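Local coordinates for protein MucR Phosphodiesterase (Pseudomonas aeruginosa, PDB 5M1T) that belongs to the EAL-domain family and holds two magnesium ions and the ligand C2E in a pocket of its alpha/beta fold, at residues A249-E252 with F253-L257; C105-M108 with R109-D113; Q263-L266 with L267-M271; G114-A117 with D118-I121; M163-A166 with D167-L170. One frame throughout, in Å; residues are numbered along the deposited sequence.

Contact 1. Residues A249-E252 with F253-L257; sequences AQQE and FLTRL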
# COMPACT_ATOMS: atom_id res chain seq x y z
N ALA A 249 24.97 28.20 14.11
CA ALA A 249 26.10 27.30 13.95
C ALA A 249 25.76 26.03 13.18
O ALA A 249 26.56 25.55 12.39
CB ALA A 249 26.73 26.99 15.30
N GLN A 250 24.57 25.47 13.40
CA GLN A 250 24.05 24.38 12.56
C GLN A 250 23.96 24.80 11.09
O GLN A 250 24.39 24.07 10.17
CB GLN A 250 22.67 23.93 13.03
CG GLN A 250 22.68 23.16 14.35
CD GLN A 250 21.29 23.10 15.00
OE1 GLN A 250 20.42 23.82 14.59
NE2 GLN A 250 21.09 22.22 15.98
N GLN A 251 23.38 25.97 10.86
CA GLN A 251 23.25 26.53 9.52
C GLN A 251 24.60 26.61 8.84
O GLN A 251 24.77 26.16 7.73
CB GLN A 251 22.63 27.92 9.59
CG GLN A 251 22.59 28.63 8.26
CD GLN A 251 21.92 29.98 8.32
OE1 GLN A 251 22.17 30.76 9.23
NE2 GLN A 251 21.10 30.29 7.30
N GLU A 252 25.57 27.21 9.52
CA GLU A 252 26.92 27.38 8.97
C GLU A 252 27.57 26.03 8.70
O GLU A 252 28.14 25.83 7.64
CB GLU A 252 27.81 28.19 9.92
CG GLU A 252 29.19 28.54 9.37
CD GLU A 252 30.23 27.40 9.51
OE1 GLU A 252 30.16 26.58 10.46
OE2 GLU A 252 31.16 27.31 8.66
N PHE A 253 27.47 25.11 9.64
CA PHE A 253 28.10 23.82 9.48
C PHE A 253 27.46 23.02 8.35
O PHE A 253 28.12 22.43 7.50
CB PHE A 253 28.03 23.06 10.83
CG PHE A 253 28.29 21.62 10.70
CD1 PHE A 253 29.56 21.15 10.50
CD2 PHE A 253 27.23 20.72 10.73
CE1 PHE A 253 29.79 19.79 10.35
CE2 PHE A 253 27.46 19.36 10.59
CZ PHE A 253 28.74 18.89 10.42
N LEU A 254 26.14 23.04 8.32
CA LEU A 254 25.43 22.27 7.29
C LEU A 254 25.72 22.84 5.92
O LEU A 254 25.80 22.11 4.94
CB LEU A 254 23.94 22.27 7.59
CG LEU A 254 23.63 21.45 8.84
CD1 LEU A 254 22.25 21.78 9.37
CD2 LEU A 254 23.76 19.96 8.58
N THR A 255 25.86 24.16 5.85
CA THR A 255 26.17 24.81 4.59
C THR A 255 27.57 24.41 4.10
O THR A 255 27.76 24.02 2.93
CB THR A 255 25.98 26.34 4.71
OG1 THR A 255 24.58 26.61 4.91
CG2 THR A 255 26.46 27.08 3.43
N ARG A 256 28.54 24.45 5.01
CA ARG A 256 29.90 24.10 4.68
C ARG A 256 30.02 22.65 4.23
O ARG A 256 30.85 22.34 3.38
CB ARG A 256 30.85 24.37 5.86
CG ARG A 256 32.30 24.06 5.54
CD ARG A 256 33.29 24.64 6.53
NE ARG A 256 32.80 24.72 7.91
CZ ARG A 256 32.90 23.77 8.83
NH1 ARG A 256 33.43 22.58 8.56
NH2 ARG A 256 32.42 24.00 10.05
N LEU A 257 29.19 21.77 4.78
CA LEU A 257 29.16 20.37 4.36
C LEU A 257 28.69 20.22 2.93
O LEU A 257 29.02 19.27 2.25
CB LEU A 257 28.22 19.54 5.23
CG LEU A 257 28.66 19.08 6.61
CD1 LEU A 257 27.74 17.94 7.01
CD2 LEU A 257 30.12 18.66 6.61
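Glu252 and Arg256 stand one turn apart on helix 248-257 and form an i to i+4 salt bridge. The helix links strand 239-243 to strand 261-263 in a beta-alpha-beta unit of the EAL domain. The charged pair is the only salt bridge of the contact. Glu252 OE2 accepts from Arg256 NE at 3.2 Å in a nearly straight bond (174°), which uses the syn side of the carboxylate and lies in the guanidinium plane. A weak second bond runs from Arg256 NH2 to Glu252 OE1 at 3.5 Å. With the two planes 29° apart, the acid meets the edge of the base. Each chain starts out anti to its own amide nitrogen and then folds over, Glu252 at chi2 (-82°) and Arg256 at chi3, which brings both ends together above a single turn. Lying in an exposed position, the pair is probably well screened by solvent.

Beneath it run the regular backbone bonds of an alpha-helix: Phe253 N to Ala249 O at 2.9 Å, Leu254 N to Gln250 O at 2.7 Å and Arg256 N to Glu252 O at 3.0 Å.

On the inner side the buried Leu254 packs on Leu262, Ile213 and Val226. Gln250 turns its amide back to the helix start, its OE1 accepting from the backbone N of Glu246 and Thr247.

Two further bonds meet at one carbonyl: Gln251 O accepts from Thr255 N at 3.0 Å and from Thr255 OG1 at 2.9 Å, the two donors reaching it from opposite faces of its plane.

Contact 2. Residues C105-M108 with R109-D113; sequences CRQM and RLWLD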
# COMPACT_ATOMS: atom_id res chain seq x y z
N CYS A 105 -2.50 20.95 -3.15
CA CYS A 105 -2.49 21.18 -4.59
C CYS A 105 -3.18 22.48 -4.92
O CYS A 105 -2.76 23.20 -5.81
CB CYS A 105 -3.11 20.00 -5.36
SG CYS A 105 -2.04 18.54 -5.41
N ARG A 106 -4.24 22.80 -4.20
CA ARG A 106 -4.99 24.04 -4.40
C ARG A 106 -4.08 25.21 -4.12
O ARG A 106 -4.00 26.18 -4.90
CB ARG A 106 -6.19 24.10 -3.47
CG ARG A 106 -7.20 25.19 -3.84
CD ARG A 106 -8.35 25.32 -2.84
NE ARG A 106 -7.89 25.67 -1.50
CZ ARG A 106 -7.53 26.91 -1.09
NH1 ARG A 106 -7.62 27.95 -1.91
NH2 ARG A 106 -7.09 27.10 0.15
N GLN A 107 -3.39 25.12 -2.99
CA GLN A 107 -2.49 26.16 -2.58
C GLN A 107 -1.32 26.38 -3.54
O GLN A 107 -0.97 27.53 -3.84
CB GLN A 107 -1.95 25.86 -1.19
CG GLN A 107 -1.27 27.05 -0.56
CD GLN A 107 -2.21 28.24 -0.40
OE1 GLN A 107 -3.29 28.13 0.19
NE2 GLN A 107 -1.81 29.37 -0.93
N MET A 108 -0.72 25.30 -4.02
CA MET A 108 0.41 25.44 -4.94
C MET A 108 -0.05 26.13 -6.24
O MET A 108 0.62 27.05 -6.73
CB MET A 108 1.04 24.07 -5.22
CG MET A 108 2.37 24.11 -5.99
SD MET A 108 3.69 25.18 -5.35
CE MET A 108 3.84 24.57 -3.73
N ARG A 109 -1.19 25.67 -6.78
CA ARG A 109 -1.79 26.32 -7.94
C ARG A 109 -1.93 27.83 -7.72
O ARG A 109 -1.49 28.61 -8.54
CB ARG A 109 -3.14 25.68 -8.24
CG ARG A 109 -3.84 26.16 -9.50
CD ARG A 109 -3.16 25.72 -10.79
NE ARG A 109 -2.27 26.74 -11.32
CZ ARG A 109 -1.21 26.51 -12.10
NH1 ARG A 109 -0.85 25.27 -12.43
NH2 ARG A 109 -0.47 27.53 -12.54
N LEU A 110 -2.55 28.21 -6.62
CA LEU A 110 -2.75 29.61 -6.26
C LEU A 110 -1.41 30.41 -6.24
O LEU A 110 -1.27 31.48 -6.85
CB LEU A 110 -3.45 29.68 -4.90
CG LEU A 110 -3.92 31.02 -4.34
CD1 LEU A 110 -4.72 31.80 -5.37
CD2 LEU A 110 -4.84 30.84 -3.15
N TRP A 111 -0.42 29.83 -5.59
CA TRP A 111 0.92 30.40 -5.57
C TRP A 111 1.55 30.51 -6.93
O TRP A 111 2.20 31.52 -7.19
CB TRP A 111 1.85 29.57 -4.68
CG TRP A 111 1.60 29.77 -3.22
CD1 TRP A 111 1.11 30.89 -2.62
CD2 TRP A 111 1.87 28.83 -2.17
NE1 TRP A 111 1.05 30.71 -1.27
CE2 TRP A 111 1.51 29.45 -0.96
CE3 TRP A 111 2.38 27.52 -2.14
CZ2 TRP A 111 1.65 28.83 0.28
CZ3 TRP A 111 2.52 26.90 -0.91
CH2 TRP A 111 2.15 27.55 0.29
N LEU A 112 1.43 29.47 -7.75
CA LEU A 112 1.98 29.54 -9.11
C LEU A 112 1.32 30.68 -9.91
O LEU A 112 1.97 31.41 -10.66
CB LEU A 112 1.81 28.21 -9.85
CG LEU A 112 2.72 27.06 -9.45
CD1 LEU A 112 2.19 25.77 -10.06
CD2 LEU A 112 4.13 27.30 -9.92
N ASP A 113 0.02 30.83 -9.73
CA ASP A 113 -0.72 31.86 -10.43
C ASP A 113 -0.39 33.25 -9.84
O ASP A 113 -0.69 34.25 -10.44
CB ASP A 113 -2.22 31.57 -10.36
CG ASP A 113 -2.63 30.27 -11.12
OD1 ASP A 113 -2.05 29.98 -12.22
OD2 ASP A 113 -3.53 29.54 -10.62
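Met108 O receives Leu112 N at 2.7 Å, the shortest in a run of i to i+4 backbone bonds in the last turns of helix 93-113. The charged bonds lie close by. Arg109 grips Asp113 side-on, NE giving to OD2 at 3.1 Å and NH2 to OD1 at 2.9 Å, both from above the carboxylate plane. Its third nitrogen, NH1, serves a second acid, Glu149, and the carbonyl of Ser147.

Around the helix, Gln107 lies across one face of the Trp111 indole. Chi1 (-166°) carries Gln107 CG away from the backbone N and over the six-membered ring, 3.5 Å from its centroid, a CH-pi contact 11° off the normal; the bend at chi2 (60°) then lays the amide across the indole. There Gln107 NE2 and Trp111 NE1 come within 3.2 Å without bonding, since both are donors. Met108 comes to the indole at its edge instead, its CE 3.7 Å from Trp111 CE3. Trp119 and Tyr50 add edge-to-face contacts to the same ring.

The two sides of the helix thus differ in chemistry. One arginine is shared between two acids, while a buried amide places its NE2 amino group over an indole face, whose electron density probably favours this partly positive group.

Contact 3. Residues Q263-L266 with L267-M271; sequences QGFL and LGRPM. With C2E (9,9'-[(2R,3R,3aS,5S,7aR,9R,10R,10aS,12S,14aR)-3,5,10,12-tetrahydroxy-5,12-dioxidooctahydro-2H,7H-difuro[3,2-d:3',2'-j][1,3,7,9,2,8]tetraoxadiphosphacyclododecine-2,9-diyl]bis(2-amino-1,9-dihydro-6H-purin-6-one)), chain C.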
# COMPACT_ATOMS: atom_id res chain seq x y z
N GLN A 263 15.81 23.33 6.20
CA GLN A 263 14.47 23.54 6.74
C GLN A 263 14.59 23.58 8.26
O GLN A 263 15.34 22.80 8.87
CB GLN A 263 13.62 22.39 6.30
CG GLN A 263 12.18 22.55 6.53
CD GLN A 263 11.39 21.39 5.96
OE1 GLN A 263 11.79 20.77 4.95
NE2 GLN A 263 10.24 21.11 6.58
N GLY A 264 13.93 24.55 8.88
CA GLY A 264 14.01 24.63 10.32
C GLY A 264 13.48 25.93 10.86
O GLY A 264 13.29 26.90 10.09
N PHE A 265 13.26 25.95 12.18
CA PHE A 265 12.75 27.13 12.87
C PHE A 265 13.59 28.40 12.63
O PHE A 265 13.06 29.48 12.56
CB PHE A 265 12.63 26.88 14.36
CG PHE A 265 11.53 25.94 14.73
CD1 PHE A 265 10.71 25.37 13.78
CD2 PHE A 265 11.31 25.64 16.06
CE1 PHE A 265 9.70 24.54 14.13
CE2 PHE A 265 10.31 24.78 16.41
CZ PHE A 265 9.50 24.23 15.44
N LEU A 266 14.90 28.25 12.50
CA LEU A 266 15.79 29.39 12.26
C LEU A 266 15.43 30.08 10.94
O LEU A 266 15.50 31.29 10.84
CB LEU A 266 17.24 28.92 12.20
CG LEU A 266 18.26 30.08 12.06
CD1 LEU A 266 18.41 30.83 13.39
CD2 LEU A 266 19.63 29.62 11.56
N LEU A 267 15.08 29.29 9.94
CA LEU A 267 14.77 29.81 8.62
C LEU A 267 13.28 30.15 8.41
O LEU A 267 12.92 30.88 7.48
CB LEU A 267 15.19 28.79 7.56
CG LEU A 267 16.68 28.51 7.76
CD1 LEU A 267 17.05 27.12 7.32
CD2 LEU A 267 17.50 29.56 7.03
N GLY A 268 12.42 29.62 9.27
CA GLY A 268 11.00 29.90 9.19
C GLY A 268 10.18 28.75 9.72
O GLY A 268 10.31 27.63 9.25
N ARG A 269 9.34 29.04 10.71
CA ARG A 269 8.50 28.01 11.30
C ARG A 269 7.32 27.69 10.37
O ARG A 269 6.99 28.49 9.48
CB ARG A 269 7.97 28.50 12.64
CG ARG A 269 9.03 28.73 13.69
CD ARG A 269 8.46 29.07 15.05
NE ARG A 269 9.50 29.11 16.08
CZ ARG A 269 9.51 28.39 17.21
NH1 ARG A 269 8.52 27.55 17.52
NH2 ARG A 269 10.52 28.51 18.05
N PRO A 270 6.69 26.52 10.59
CA PRO A 270 5.44 26.23 9.89
C PRO A 270 4.44 27.32 10.18
O PRO A 270 4.32 27.73 11.33
CB PRO A 270 4.97 24.90 10.52
CG PRO A 270 6.24 24.30 11.08
CD PRO A 270 7.06 25.45 11.53
N MET A 271 3.77 27.81 9.15
CA MET A 271 2.72 28.79 9.34
C MET A 271 1.63 28.64 8.26
O MET A 271 1.86 28.01 7.23
CB MET A 271 3.31 30.22 9.43
CG MET A 271 4.17 30.67 8.26
SD MET A 271 4.99 32.29 8.50
CE MET A 271 6.69 31.70 8.72
P1 C2E C . 8.27 15.28 9.38
O2P C2E C . 7.86 14.82 8.01
O1P C2E C . 9.70 14.94 9.77
O5' C2E C . 8.05 16.86 9.43
C5' C2E C . 9.00 17.71 10.03
C4' C2E C . 8.68 17.94 11.49
O4' C2E C . 9.78 18.65 12.09
C3' C2E C . 7.45 18.83 11.68
O3' C2E C . 6.80 18.45 12.89
C2' C2E C . 8.03 20.22 11.85
O2' C2E C . 7.18 21.09 12.59
C1' C2E C . 9.29 19.87 12.64
N9 C2E C . 10.34 20.88 12.55
C8 C2E C . 10.73 21.56 11.46
N7 C2E C . 11.74 22.40 11.77
C5 C2E C . 12.01 22.25 13.07
C6 C2E C . 12.96 22.83 14.03
O6 C2E C . 13.78 23.69 13.64
N1 C2E C . 12.90 22.40 15.30
C2 C2E C . 12.01 21.47 15.71
N2 C2E C . 11.99 21.08 17.00
N3 C2E C . 11.12 20.89 14.88
C4 C2E C . 11.08 21.25 13.58
P11 C2E C . 5.20 18.24 12.92
O21 C2E C . 4.56 19.36 12.12
O11 C2E C . 4.75 18.29 14.34
O5A C2E C . 4.90 16.84 12.23
C5A C2E C . 5.46 15.65 12.80
C4A C2E C . 5.32 14.50 11.82
O4A C2E C . 3.95 14.29 11.49
C3A C2E C . 5.96 14.78 10.49
O3A C2E C . 7.36 14.58 10.51
C2A C2E C . 5.25 13.82 9.58
O2A C2E C . 5.77 12.50 9.69
C1A C2E C . 3.85 13.81 10.15
N91 C2E C . 2.95 14.67 9.32
C81 C2E C . 2.76 16.00 9.39
N71 C2E C . 1.82 16.40 8.49
C51 C2E C . 1.42 15.30 7.84
C61 C2E C . 0.47 14.98 6.76
O61 C2E C . -0.19 15.89 6.21
N11 C2E C . 0.36 13.70 6.37
C21 C2E C . 1.08 12.72 6.95
N21 C2E C . 0.93 11.45 6.52
N31 C2E C . 1.97 12.92 7.94
C41 C2E C . 2.17 14.17 8.39
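Phe265 lies between Arg269 on one face of its ring and a guanine base of C2E on the other, in the loop that leaves strand 261-263 of the EAL domain. Its backbone takes part too: Phe265 N gives a straight hydrogen bond (180°) to C2E O6 at 2.7 Å. The turn behind it is gathered on one acceptor. Gly264 O receives Gly268 N at 3.0 Å in the carbonyl plane, and Leu267 N, also at 3.0 Å, from above that plane; Gly268 N adds a weak bond to Phe265 O. Gly268 O accepts in turn from Gln51 NE2. Both ends of the Gln263 amide are bonded, OE1 with Lys207 and NE2 with Gln51 and with Glu65, a magnesium ligand.

The Arg269 guanidinium lies flat on Phe265, centres 4.1 Å apart and planes at 24°, with CZ off-centre in a cation-pi contact. C2E C6 sits 3.4 Å above the other face of the Phe265 ring. Pro270 CD touches Phe265 CE1 at 3.8 Å, while Pro270 CG reaches the ribose hydroxyl O2' of the ligand.

One residue therefore recognises the base in two ways, its amide reading O6 and its ring stacking on the purine, and the cation behind the ring probably polarises that stack.

Contact 4. Residues G114-A117 with D118-I121; sequences GGHA and DWNI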
# COMPACT_ATOMS: atom_id res chain seq x y z
N GLY A 114 0.18 33.28 -8.64
CA GLY A 114 0.63 34.51 -8.01
C GLY A 114 2.09 34.79 -8.34
O GLY A 114 2.68 35.76 -7.87
N GLY A 115 2.68 33.92 -9.15
CA GLY A 115 3.99 34.20 -9.72
C GLY A 115 5.14 33.58 -8.96
O GLY A 115 6.25 33.98 -9.17
N HIS A 116 4.89 32.61 -8.09
CA HIS A 116 5.98 31.91 -7.40
C HIS A 116 6.39 30.65 -8.13
O HIS A 116 6.21 29.53 -7.66
CB HIS A 116 5.60 31.64 -5.95
CG HIS A 116 5.11 32.87 -5.25
ND1 HIS A 116 5.97 33.82 -4.73
CD2 HIS A 116 3.86 33.33 -5.03
CE1 HIS A 116 5.26 34.81 -4.21
NE2 HIS A 116 3.98 34.54 -4.38
N ALA A 117 7.01 30.87 -9.28
CA ALA A 117 7.35 29.83 -10.26
C ALA A 117 8.35 28.77 -9.83
O ALA A 117 8.41 27.69 -10.44
CB ALA A 117 7.89 30.52 -11.51
N ASP A 118 9.17 29.08 -8.84
CA ASP A 118 10.21 28.14 -8.46
C ASP A 118 9.92 27.52 -7.10
O ASP A 118 10.85 27.15 -6.38
CB ASP A 118 11.59 28.81 -8.51
CG ASP A 118 11.96 29.34 -9.92
OD1 ASP A 118 11.24 29.02 -10.92
OD2 ASP A 118 12.97 30.07 -10.05
N TRP A 119 8.65 27.45 -6.72
CA TRP A 119 8.24 26.72 -5.52
C TRP A 119 7.61 25.39 -5.85
O TRP A 119 6.88 25.25 -6.80
CB TRP A 119 7.24 27.49 -4.68
CG TRP A 119 7.76 28.73 -4.05
CD1 TRP A 119 8.99 29.26 -4.19
CD2 TRP A 119 7.02 29.64 -3.23
NE1 TRP A 119 9.09 30.41 -3.49
CE2 TRP A 119 7.90 30.68 -2.88
CE3 TRP A 119 5.70 29.70 -2.77
CZ2 TRP A 119 7.52 31.75 -2.09
CZ3 TRP A 119 5.30 30.75 -1.98
CH2 TRP A 119 6.22 31.78 -1.65
N ASN A 120 7.93 24.41 -5.03
CA ASN A 120 7.26 23.13 -5.00
C ASN A 120 6.59 22.90 -3.65
O ASN A 120 6.87 23.59 -2.67
CB ASN A 120 8.27 22.03 -5.28
CG ASN A 120 8.85 22.13 -6.66
OD1 ASN A 120 8.16 22.55 -7.63
ND2 ASN A 120 10.14 21.78 -6.79
N ILE A 121 5.68 21.93 -3.59
CA ILE A 121 5.08 21.60 -2.32
C ILE A 121 5.28 20.13 -2.01
O ILE A 121 5.04 19.25 -2.84
CB ILE A 121 3.60 21.99 -2.20
CG1 ILE A 121 3.10 21.74 -0.76
CG2 ILE A 121 2.73 21.18 -3.16
CD1 ILE A 121 2.00 22.68 -0.37
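His116 and Trp119 lie side by side and point the same way, their rings forming an offset stack across a type I beta turn from His116 to Trp119. The imidazole and the six-membered ring of the indole have centroids 4.3 Å apart and planes at 17°. The offset lets the stem of the histidine share the same indole face: His116 CB stands 3.8 Å from the centroid of the six-membered ring, close to the ring normal, in a CH-pi contact. Farther out, His116 ND1 comes 3.7 Å from Trp119 CZ2. Both side chains start with CG next to the backbone N (chi1 -51° in His116, -67° in Trp119). Because the turn brings their backbones alongside, these similar first torsions send both side chains off the same way, and the differing second torsions turn the rings nearly face to face.

The turn itself is lightly bonded, with a weak hydrogen bond from Trp119 N to His116 O at 3.3 Å. At its corner Asp118 curls back over the preceding peptide, placing OD1 3.1 Å from Ala117 C.

Before the turn, helix 93-113 ends in a Schellman motif in which Gly115 takes the positive phi, and after it the chain enters strand 120-124. Trp119 also touches Met61 of strand 61-72.

At this partly exposed site the aromatic overlap probably does more for the turn than the weak Trp119 N to His116 O bond. The indole offers one face to a ring and a methylene together, so dispersion and CH-pi attraction probably add to the hold across the turn.

Contact 5. Residues M163-A166 with D167-L170; sequences MRDA and DASL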
# COMPACT_ATOMS: atom_id res chain seq x y z
N MET A 163 11.89 1.21 2.51
CA MET A 163 12.77 0.03 2.57
C MET A 163 12.07 -1.23 3.12
O MET A 163 12.57 -2.35 2.98
CB MET A 163 14.02 0.36 3.39
CG MET A 163 14.94 1.39 2.73
SD MET A 163 15.69 0.74 1.22
CE MET A 163 16.46 2.17 0.49
N ARG A 164 10.90 -1.08 3.73
CA ARG A 164 10.22 -2.26 4.23
C ARG A 164 10.00 -3.30 3.11
O ARG A 164 10.42 -4.45 3.25
CB ARG A 164 8.91 -1.92 4.94
CG ARG A 164 8.29 -3.12 5.63
CD ARG A 164 6.80 -2.90 5.89
NE ARG A 164 6.07 -2.59 4.66
CZ ARG A 164 5.56 -3.50 3.83
NH1 ARG A 164 5.67 -4.79 4.09
NH2 ARG A 164 4.91 -3.13 2.73
N ASP A 165 9.36 -2.92 2.02
CA ASP A 165 9.29 -3.84 0.87
C ASP A 165 9.78 -3.10 -0.38
O ASP A 165 8.97 -2.55 -1.14
CB ASP A 165 7.88 -4.39 0.70
CG ASP A 165 7.77 -5.43 -0.42
OD1 ASP A 165 8.70 -5.52 -1.27
OD2 ASP A 165 6.74 -6.13 -0.46
N ALA A 166 11.09 -3.09 -0.59
CA ALA A 166 11.70 -2.24 -1.60
C ALA A 166 11.25 -2.54 -3.04
O ALA A 166 11.15 -1.63 -3.85
CB ALA A 166 13.21 -2.31 -1.51
N ASP A 167 11.00 -3.80 -3.35
CA ASP A 167 10.46 -4.15 -4.66
C ASP A 167 9.10 -3.55 -4.90
O ASP A 167 8.82 -3.10 -6.01
CB ASP A 167 10.43 -5.66 -4.86
CG ASP A 167 11.81 -6.24 -5.12
OD1 ASP A 167 12.71 -5.58 -5.70
OD2 ASP A 167 12.00 -7.40 -4.74
N ALA A 168 8.26 -3.51 -3.88
CA ALA A 168 6.93 -2.91 -4.00
C ALA A 168 7.04 -1.39 -4.02
O ALA A 168 6.31 -0.73 -4.77
CB ALA A 168 6.02 -3.37 -2.85
N SER A 169 7.94 -0.83 -3.21
CA SER A 169 8.15 0.62 -3.21
C SER A 169 8.53 1.07 -4.61
O SER A 169 8.16 2.17 -5.06
CB SER A 169 9.26 1.04 -2.24
OG SER A 169 8.94 0.70 -0.91
N LEU A 170 9.28 0.21 -5.31
CA LEU A 170 9.84 0.56 -6.62
C LEU A 170 8.73 0.68 -7.64
O LEU A 170 8.69 1.63 -8.42
CB LEU A 170 10.88 -0.49 -7.05
CG LEU A 170 11.95 -0.09 -8.06
CD1 LEU A 170 12.71 1.17 -7.66
CD2 LEU A 170 12.96 -1.22 -8.23
O HOH W 1 7.72 -0.68 1.08
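Asp165 lays its carboxylate over the methyl group of Ala168, with Asp165 CG 3.6 Å and OD2 3.7 Å from Ala168 CB. The same carboxylate caps a helix. Asp165 is the N-cap of helix 166-178, and its OD1 takes Ala168 N at 3.3 Å in a weak but fairly straight capping bond (158°). A first torsion of -176° swings CG to the carbonyl side of Asp165, bringing the acid over the first turn.

The main chain of the cap shares in the work. Asp165 O accepts Ser169 N at 2.9 Å in the carbonyl plane and, more weakly, Ala168 N. One residue on, Ala166 O receives Leu170 N at 3.0 Å, and the regular pattern of the helix is under way. A water molecule bridges the two parts: it accepts from Asp165 N at 2.9 Å and donates to Ser169 OG at 2.7 Å. That hydroxyl is also hydrogen-bonded to Ala162 O, so the buried serine reaches back to the preceding helix.

Asp167 OD1 bonds instead to Tyr197 OH. Two acids thus stand at the helix start, one at the N-cap and one in the first turn, and the partial positive charge there would probably favour both as carboxylates.

Within the EAL domain this is the kink between helix 159-164 and helix 166-178, on the crossover from strand 153-158 to strand 182-188. Helix 195-200 packs alongside, Leu198 touching Met163 and Tyr197 touching Ala166, while Leu170 meets Leu201 just beyond it.

In the fold
Contacts 1, 4 and 5 lie at the surface, whereas contacts 2 and 3 are partly buried. Two neighbouring pairs stand out. Contacts 2 and 4, with centres about 8 Å apart, join the end of helix 93-113 to strand 120-124, and Trp111 O to His116 N is a probable hydrogen bond between them. Contacts 1 and 3 meet where Gln251 packs on Leu266 and Leu267. Contact 5 stands apart, its nearest atoms about 18 to 20 Å from all the others. Chemistry follows place: an exposed ion pair on an outer helix, a partly buried amide-indole packing in contact 2 against a surface imidazole-indole stack in contact 4, a helix cap at a kink, and, in contact 3 alone, direct contact with C2E.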